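Local coordinates for protein pyrroline carboxylate reductase (Plasmodium falciparum, PDB 2RCY) that binds NADP and probably catalyses the NADPH-dependent reduction of pyrroline-5-carboxylate to proline, at residues I62-K67 with S73-I78; D69-V74 with S89-L94. All blocks are in the same frame, centred on the assembly; numbering follows the deposited sequence.

Interaction 1: residues I62-K67 with S73-I78; sequences IVCAVK and SVLNNI. With NAP (NADP nicotinamide-adenine-dinucleotide phosphate), chain G.
C64, at the end of strand 61-64, packs its sulfur against L75 of helix 71-77; this is the first strand-helix step of a beta-alpha-beta unit in the Rossmann-type NADP-binding domain. Three apolar pairs run along the interface: I62 with I78, C64 with L75, and V66 with V74. The tight part is the middle one, where C64 SG lies 4.0 Å from L75 CG and 4.1 Å from L75 CD2, so the sulfur rests against the fork of the leucine rather than on one methyl. C64 reaches the helix because its sulfur swings away from the backbone N (chi1 -169°), while L75 also packs on L99, M102 and V103 of helix 96-103. The two outer pairs are looser. I62 CG2 meets I78 CD1 at 4.4 Å, and helix 52-58 closes this end through L55 on I62 and N52 on I78. V66 CG1 and V74 CG2 stand 4.5 Å apart, and both methyls also meet the adenine of NADP, V74 CG2 at its amino group N6A and V66 CG1 near N3A and C4A. The helix face with S73, N76 and N77 is exposed and takes no part in this core. Beyond the strand, the chain follows the cofactor: K67, partly exposed, lays its aliphatic CD beside the phosphate oxygen O2A, and its NZ makes a weak hydrogen bond to G188 O of a third subunit. P226 of the second subunit packs on the same lysine. The carbonyl O of V66 accepts a 2.7 Å hydrogen bond from O3D, a hydroxyl of the nicotinamide ribose of NADP.

Interaction 2: residues D69-V74 with S89-L94; sequences DIAGSV and SICGGL. With NAP (NADP nicotinamide-adenine-dinucleotide phosphate), chain G.
A small, buried apolar contact joins the start of helix 71-77 to the loop after strand 86-89, on the cofactor side of the Rossmann-type domain. The methyl of A71 does all the touching: its CB lies 3.8 Å from C91 SG and 3.7 Å from L94 CD1, and it sits against both at once, over the notch where the thiol and CD1 of L94 come together. L94 also packs on P68 and on M102 of helix 96-103. C91 SG stands beside the backbone N (chi1 -69°), from where it meets A71 and also approaches the ribose oxygen O3D of NADP at 3.7 Å. On the cofactor side, G92 N donates a 2.8 Å hydrogen bond, bent to 141°, to the neighbouring ribose hydroxyl O2D. I70 sends its CD1 to the adenine, 3.3 Å from N7A. The loop is tied back at C91, whose O accepts a hydrogen bond from W111 NE1 and whose N is weakly bonded to S89 OG. With only a methyl, a thiol and a leucine branch meeting, the A71 contacts hold by shape and burial without polar bonds, whereas a directional bond to the nicotinamide ribose, at O2D, comes from the loop backbone at G92.

Overall arrangement
Both interactions are built on one beta-alpha-beta unit, strand 61-64, helix 71-77 and strand 86-89, whose two strands are parallel neighbours in the sheet; interaction 2 reaches into the loop that follows it. Their centres are 7 Å apart, and they share S73 and V74 on the helix. Along the chain the order is 62-67, then the overlapping 69-74 and 73-78, then 89-94. Interaction 1 seats the helix on the first strand; interaction 2 joins its start to the loop beyond the second. They touch directly, V66 O lying 3.2 Å from C91 SG and V66 CG2 3.7 Å from A71 CA. Together the strand ends and helix line NADP from adenine to nicotinamide ribose.

Interaction 1: residues I62-K67 with S73-I78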
loop_
_atom_site.group_PDB
_atom_site.type_symbol
_atom_site.label_atom_id
_atom_site.label_comp_id
_atom_site.label_asym_id
_atom_site.label_seq_id
_atom_site.Cartn_x
_atom_site.Cartn_y
_atom_site.Cartn_z
ATOM N N ILE A 62 -36.594 30.396 -18.399
ATOM C CA ILE A 62 -36.551 28.970 -18.717
ATOM C C ILE A 62 -35.358 28.306 -18.031
ATOM O O ILE A 62 -34.229 28.792 -18.121
ATOM C CB ILE A 62 -36.508 28.721 -20.254
ATOM C CG1 ILE A 62 -37.719 29.351 -20.954
ATOM C CG2 ILE A 62 -36.473 27.234 -20.567
ATOM C CD1 ILE A 62 -37.488 30.763 -21.477
ATOM N N VAL A 63 -35.625 27.202 -17.338
ATOM C CA VAL A 63 -34.589 26.444 -16.640
ATOM C C VAL A 63 -34.318 25.126 -17.361
ATOM O O VAL A 63 -35.224 24.310 -17.546
ATOM C CB VAL A 63 -34.961 26.169 -15.158
ATOM C CG1 VAL A 63 -33.824 25.454 -14.435
ATOM C CG2 VAL A 63 -35.301 27.460 -14.439
ATOM N N CYS A 64 -33.066 24.936 -17.773
ATOM C CA CYS A 64 -32.633 23.693 -18.402
ATOM C C CYS A 64 -32.180 22.707 -17.330
ATOM O O CYS A 64 -31.064 22.801 -16.816
ATOM C CB CYS A 64 -31.509 23.961 -19.407
ATOM S SG CYS A 64 -31.107 22.554 -20.466
ATOM N N ALA A 65 -33.062 21.769 -16.992
ATOM C CA ALA A 65 -32.820 20.825 -15.900
ATOM C C ALA A 65 -32.662 19.379 -16.382
ATOM O O ALA A 65 -32.931 18.433 -15.638
ATOM C CB ALA A 65 -33.927 20.933 -14.852
ATOM N N VAL A 66 -32.226 19.218 -17.629
ATOM C CA VAL A 66 -31.968 17.895 -18.196
ATOM C C VAL A 66 -30.507 17.493 -17.998
ATOM O O VAL A 66 -29.670 18.332 -17.657
ATOM C CB VAL A 66 -32.328 17.821 -19.709
ATOM C CG1 VAL A 66 -33.823 17.968 -19.917
ATOM C CG2 VAL A 66 -31.566 18.868 -20.513
ATOM N N LYS A 67 -30.212 16.211 -18.210
ATOM C CA LYS A 67 -28.837 15.714 -18.231
ATOM C C LYS A 67 -28.049 16.388 -19.360
ATOM O O LYS A 67 -28.609 16.662 -20.422
ATOM C CB LYS A 67 -28.824 14.192 -18.396
ATOM C CG LYS A 67 -29.125 13.418 -17.110
ATOM C CD LYS A 67 -29.522 11.970 -17.389
ATOM C CE LYS A 67 -28.350 11.147 -17.908
ATOM N NZ LYS A 67 -28.753 9.770 -18.302
ATOM N N SER A 73 -29.717 18.879 -27.728
ATOM C CA SER A 73 -30.886 18.773 -28.602
ATOM C C SER A 73 -32.069 19.577 -28.066
ATOM O O SER A 73 -32.760 20.253 -28.831
ATOM C CB SER A 73 -31.284 17.307 -28.809
ATOM O OG SER A 73 -31.687 16.703 -27.593
ATOM N N VAL A 74 -32.287 19.498 -26.752
ATOM C CA VAL A 74 -33.379 20.207 -26.076
ATOM C C VAL A 74 -33.257 21.723 -26.263
ATOM O O VAL A 74 -34.243 22.397 -26.572
ATOM C CB VAL A 74 -33.453 19.841 -24.562
ATOM C CG1 VAL A 74 -34.426 20.749 -23.818
ATOM C CG2 VAL A 74 -33.858 18.384 -24.383
ATOM N N LEU A 75 -32.045 22.243 -26.090
ATOM C CA LEU A 75 -31.779 23.671 -26.255
ATOM C C LEU A 75 -31.828 24.109 -27.719
ATOM O O LEU A 75 -32.164 25.257 -28.017
ATOM C CB LEU A 75 -30.435 24.051 -25.623
ATOM C CG LEU A 75 -30.356 24.098 -24.092
ATOM C CD1 LEU A 75 -28.914 24.245 -23.633
ATOM C CD2 LEU A 75 -31.217 25.217 -23.519
ATOM N N ASN A 76 -31.497 23.187 -28.622
ATOM C CA ASN A 76 -31.570 23.434 -30.060
ATOM C C ASN A 76 -33.016 23.517 -30.553
ATOM O O ASN A 76 -33.314 24.226 -31.516
ATOM C CB ASN A 76 -30.810 22.349 -30.826
ATOM C CG ASN A 76 -30.409 22.787 -32.221
ATOM O OD1 ASN A 76 -31.240 22.859 -33.128
ATOM N ND2 ASN A 76 -29.124 23.071 -32.401
ATOM N N ASN A 77 -33.904 22.786 -29.883
ATOM C CA ASN A 77 -35.329 22.797 -30.205
ATOM C C ASN A 77 -36.040 24.069 -29.744
ATOM O O ASN A 77 -36.993 24.518 -30.385
ATOM C CB ASN A 77 -36.019 21.561 -29.620
ATOM C CG ASN A 77 -35.587 20.269 -30.300
ATOM O OD1 ASN A 77 -35.152 20.269 -31.454
ATOM N ND2 ASN A 77 -35.710 19.157 -29.582
ATOM N N ILE A 78 -35.570 24.642 -28.638
ATOM C CA ILE A 78 -36.141 25.877 -28.087
ATOM C C ILE A 78 -35.366 27.124 -28.535
ATOM O O ILE A 78 -35.677 28.243 -28.116
ATOM C CB ILE A 78 -36.231 25.838 -26.534
ATOM C CG1 ILE A 78 -34.835 25.862 -25.898
ATOM C CG2 ILE A 78 -37.028 24.623 -26.070
ATOM C CD1 ILE A 78 -34.784 26.566 -24.556
HETATM P PA NAP G . -32.207 13.040 -13.717
HETATM O O1A NAP G . -32.792 12.703 -12.368
HETATM O O2A NAP G . -31.932 11.929 -14.702
HETATM O O5B NAP G . -33.143 14.159 -14.398
HETATM C C5B NAP G . -33.342 14.250 -15.807
HETATM C C4B NAP G . -34.834 14.429 -16.057
HETATM O O4B NAP G . -35.070 15.016 -17.339
HETATM C C3B NAP G . -35.568 13.097 -16.029
HETATM O O3B NAP G . -36.543 13.115 -14.982
HETATM C C2B NAP G . -36.237 12.966 -17.386
HETATM O O2B NAP G . -37.587 12.516 -17.274
HETATM C C1B NAP G . -36.180 14.372 -17.968
HETATM N N9A NAP G . -36.007 14.398 -19.446
HETATM C C8A NAP G . -35.445 13.453 -20.217
HETATM N N7A NAP G . -35.476 13.853 -21.508
HETATM C C5A NAP G . -36.062 15.066 -21.541
HETATM C C6A NAP G . -36.365 15.958 -22.565
HETATM N N6A NAP G . -36.055 15.663 -23.851
HETATM N N1A NAP G . -36.973 17.129 -22.265
HETATM C C2A NAP G . -37.288 17.438 -20.996
HETATM N N3A NAP G . -37.006 16.594 -19.991
HETATM C C4A NAP G . -36.393 15.404 -20.238
HETATM O O3 NAP G . -30.841 13.861 -13.499
HETATM P PN NAP G . -30.714 15.016 -12.384
HETATM O O1N NAP G . -29.894 14.468 -11.243
HETATM O O2N NAP G . -32.077 15.609 -12.117
HETATM O O5D NAP G . -29.804 16.120 -13.115
HETATM C C5D NAP G . -30.307 16.970 -14.141
HETATM C C4D NAP G . -29.324 18.117 -14.353
HETATM O O4D NAP G . -29.140 18.840 -13.135
HETATM C C3D NAP G . -27.951 17.627 -14.795
HETATM O O3D NAP G . -27.555 18.367 -15.952
HETATM C C2D NAP G . -27.022 17.914 -13.628
HETATM O O2D NAP G . -25.733 18.364 -14.056
HETATM C C1D NAP G . -27.744 19.008 -12.859
HETATM N N1N NAP G . -27.479 18.973 -11.416
HETATM C C2N NAP G . -27.890 17.934 -10.667
HETATM C C3N NAP G . -27.645 17.909 -9.296
HETATM C C7N NAP G . -28.115 16.751 -8.466
HETATM O O7N NAP G . -28.710 15.705 -9.035
HETATM N N7N NAP G . -27.964 16.778 -7.219
HETATM C C4N NAP G . -26.966 18.973 -8.701
HETATM C C5N NAP G . -26.551 20.035 -9.495
HETATM C C6N NAP G . -26.825 20.008 -10.862
HETATM P P2B NAP G . -37.963 10.953 -17.127
HETATM O O1X NAP G . -39.439 10.912 -17.453
HETATM O O2X NAP G . -37.082 10.243 -18.130
HETATM O O3X NAP G . -37.651 10.626 -15.686
#

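Interaction 2: residues D69-V74 with S89-L94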
loop_
_atom_site.group_PDB
_atom_site.type_symbol
_atom_site.label_atom_id
_atom_site.label_comp_id
_atom_site.label_asym_id
_atom_site.label_seq_id
_atom_site.Cartn_x
_atom_site.Cartn_y
_atom_site.Cartn_z
ATOM N N ASP A 69 -25.909 15.449 -21.524
ATOM C CA ASP A 69 -25.781 14.700 -22.779
ATOM C C ASP A 69 -26.961 14.904 -23.732
ATOM O O ASP A 69 -26.806 14.781 -24.947
ATOM C CB ASP A 69 -25.562 13.208 -22.498
ATOM C CG ASP A 69 -26.648 12.610 -21.625
ATOM O OD1 ASP A 69 -27.715 12.246 -22.162
ATOM O OD2 ASP A 69 -26.428 12.493 -20.401
ATOM N N ILE A 70 -28.132 15.211 -23.177
ATOM C CA ILE A 70 -29.326 15.497 -23.984
ATOM C C ILE A 70 -29.698 16.984 -23.999
ATOM O O ILE A 70 -30.688 17.378 -24.620
ATOM C CB ILE A 70 -30.557 14.656 -23.546
ATOM C CG1 ILE A 70 -30.800 14.781 -22.037
ATOM C CG2 ILE A 70 -30.389 13.202 -23.973
ATOM C CD1 ILE A 70 -32.219 14.474 -21.608
ATOM N N ALA A 71 -28.892 17.800 -23.322
ATOM C CA ALA A 71 -29.120 19.245 -23.252
ATOM C C ALA A 71 -28.925 19.942 -24.598
ATOM O O ALA A 71 -29.550 20.968 -24.862
ATOM C CB ALA A 71 -28.226 19.871 -22.194
ATOM N N GLY A 72 -28.065 19.375 -25.442
ATOM C CA GLY A 72 -27.764 19.938 -26.757
ATOM C C GLY A 72 -28.940 19.960 -27.716
ATOM O O GLY A 72 -29.139 20.941 -28.432
ATOM N N SER A 73 -29.717 18.879 -27.728
ATOM C CA SER A 73 -30.886 18.773 -28.602
ATOM C C SER A 73 -32.069 19.577 -28.066
ATOM O O SER A 73 -32.760 20.253 -28.831
ATOM C CB SER A 73 -31.284 17.307 -28.809
ATOM O OG SER A 73 -31.687 16.703 -27.593
ATOM N N VAL A 74 -32.287 19.498 -26.752
ATOM C CA VAL A 74 -33.379 20.207 -26.076
ATOM C C VAL A 74 -33.257 21.723 -26.263
ATOM O O VAL A 74 -34.243 22.397 -26.572
ATOM C CB VAL A 74 -33.453 19.841 -24.562
ATOM C CG1 VAL A 74 -34.426 20.749 -23.818
ATOM C CG2 VAL A 74 -33.858 18.384 -24.383
ATOM N N SER A 89 -29.300 27.758 -16.968
ATOM C CA SER A 89 -28.880 26.365 -17.102
ATOM C C SER A 89 -28.276 25.849 -15.804
ATOM O O SER A 89 -27.397 26.487 -15.222
ATOM C CB SER A 89 -27.878 26.213 -18.252
ATOM O OG SER A 89 -27.491 24.861 -18.416
ATOM N N ILE A 90 -28.763 24.696 -15.352
ATOM C CA ILE A 90 -28.211 24.035 -14.166
ATOM C C ILE A 90 -27.372 22.807 -14.535
ATOM O O ILE A 90 -26.923 22.067 -13.656
ATOM C CB ILE A 90 -29.301 23.669 -13.111
ATOM C CG1 ILE A 90 -30.306 22.657 -13.675
ATOM C CG2 ILE A 90 -29.995 24.928 -12.593
ATOM C CD1 ILE A 90 -31.061 21.877 -12.617
ATOM N N CYS A 91 -27.162 22.611 -15.836
ATOM C CA CYS A 91 -26.385 21.485 -16.354
ATOM C C CYS A 91 -24.932 21.538 -15.899
ATOM O O CYS A 91 -24.276 22.577 -16.004
ATOM C CB CYS A 91 -26.452 21.433 -17.883
ATOM S SG CYS A 91 -28.068 20.986 -18.552
ATOM N N GLY A 92 -24.448 20.410 -15.388
ATOM C CA GLY A 92 -23.073 20.291 -14.918
ATOM C C GLY A 92 -22.082 20.166 -16.057
ATOM O O GLY A 92 -22.307 19.416 -17.009
ATOM N N GLY A 93 -20.987 20.913 -15.958
ATOM C CA GLY A 93 -19.930 20.877 -16.961
ATOM C C GLY A 93 -20.124 21.857 -18.101
ATOM O O GLY A 93 -19.170 22.508 -18.532
ATOM N N LEU A 94 -21.360 21.965 -18.585
ATOM C CA LEU A 94 -21.681 22.811 -19.734
ATOM C C LEU A 94 -21.576 24.300 -19.412
ATOM O O LEU A 94 -22.499 24.896 -18.850
ATOM C CB LEU A 94 -23.068 22.471 -20.299
ATOM C CG LEU A 94 -23.309 21.068 -20.870
ATOM C CD1 LEU A 94 -24.768 20.904 -21.247
ATOM C CD2 LEU A 94 -22.408 20.767 -22.072
HETATM P PA NAP G . -32.207 13.040 -13.717
HETATM O O1A NAP G . -32.792 12.703 -12.368
HETATM O O2A NAP G . -31.932 11.929 -14.702
HETATM O O5B NAP G . -33.143 14.159 -14.398
HETATM C C5B NAP G . -33.342 14.250 -15.807
HETATM C C4B NAP G . -34.834 14.429 -16.057
HETATM O O4B NAP G . -35.070 15.016 -17.339
HETATM C C3B NAP G . -35.568 13.097 -16.029
HETATM O O3B NAP G . -36.543 13.115 -14.982
HETATM C C2B NAP G . -36.237 12.966 -17.386
HETATM O O2B NAP G . -37.587 12.516 -17.274
HETATM C C1B NAP G . -36.180 14.372 -17.968
HETATM N N9A NAP G . -36.007 14.398 -19.446
HETATM C C8A NAP G . -35.445 13.453 -20.217
HETATM N N7A NAP G . -35.476 13.853 -21.508
HETATM C C5A NAP G . -36.062 15.066 -21.541
HETATM C C6A NAP G . -36.365 15.958 -22.565
HETATM N N6A NAP G . -36.055 15.663 -23.851
HETATM N N1A NAP G . -36.973 17.129 -22.265
HETATM C C2A NAP G . -37.288 17.438 -20.996
HETATM N N3A NAP G . -37.006 16.594 -19.991
HETATM C C4A NAP G . -36.393 15.404 -20.238
HETATM O O3 NAP G . -30.841 13.861 -13.499
HETATM P PN NAP G . -30.714 15.016 -12.384
HETATM O O1N NAP G . -29.894 14.468 -11.243
HETATM O O2N NAP G . -32.077 15.609 -12.117
HETATM O O5D NAP G . -29.804 16.120 -13.115
HETATM C C5D NAP G . -30.307 16.970 -14.141
HETATM C C4D NAP G . -29.324 18.117 -14.353
HETATM O O4D NAP G . -29.140 18.840 -13.135
HETATM C C3D NAP G . -27.951 17.627 -14.795
HETATM O O3D NAP G . -27.555 18.367 -15.952
HETATM C C2D NAP G . -27.022 17.914 -13.628
HETATM O O2D NAP G . -25.733 18.364 -14.056
HETATM C C1D NAP G . -27.744 19.008 -12.859
HETATM N N1N NAP G . -27.479 18.973 -11.416
HETATM C C2N NAP G . -27.890 17.934 -10.667
HETATM C C3N NAP G . -27.645 17.909 -9.296
HETATM C C7N NAP G . -28.115 16.751 -8.466
HETATM O O7N NAP G . -28.710 15.705 -9.035
HETATM N N7N NAP G . -27.964 16.778 -7.219
HETATM C C4N NAP G . -26.966 18.973 -8.701
HETATM C C5N NAP G . -26.551 20.035 -9.495
HETATM C C6N NAP G . -26.825 20.008 -10.862
HETATM P P2B NAP G . -37.963 10.953 -17.127
HETATM O O1X NAP G . -39.439 10.912 -17.453
HETATM O O2X NAP G . -37.082 10.243 -18.130
HETATM O O3X NAP G . -37.651 10.626 -15.686
#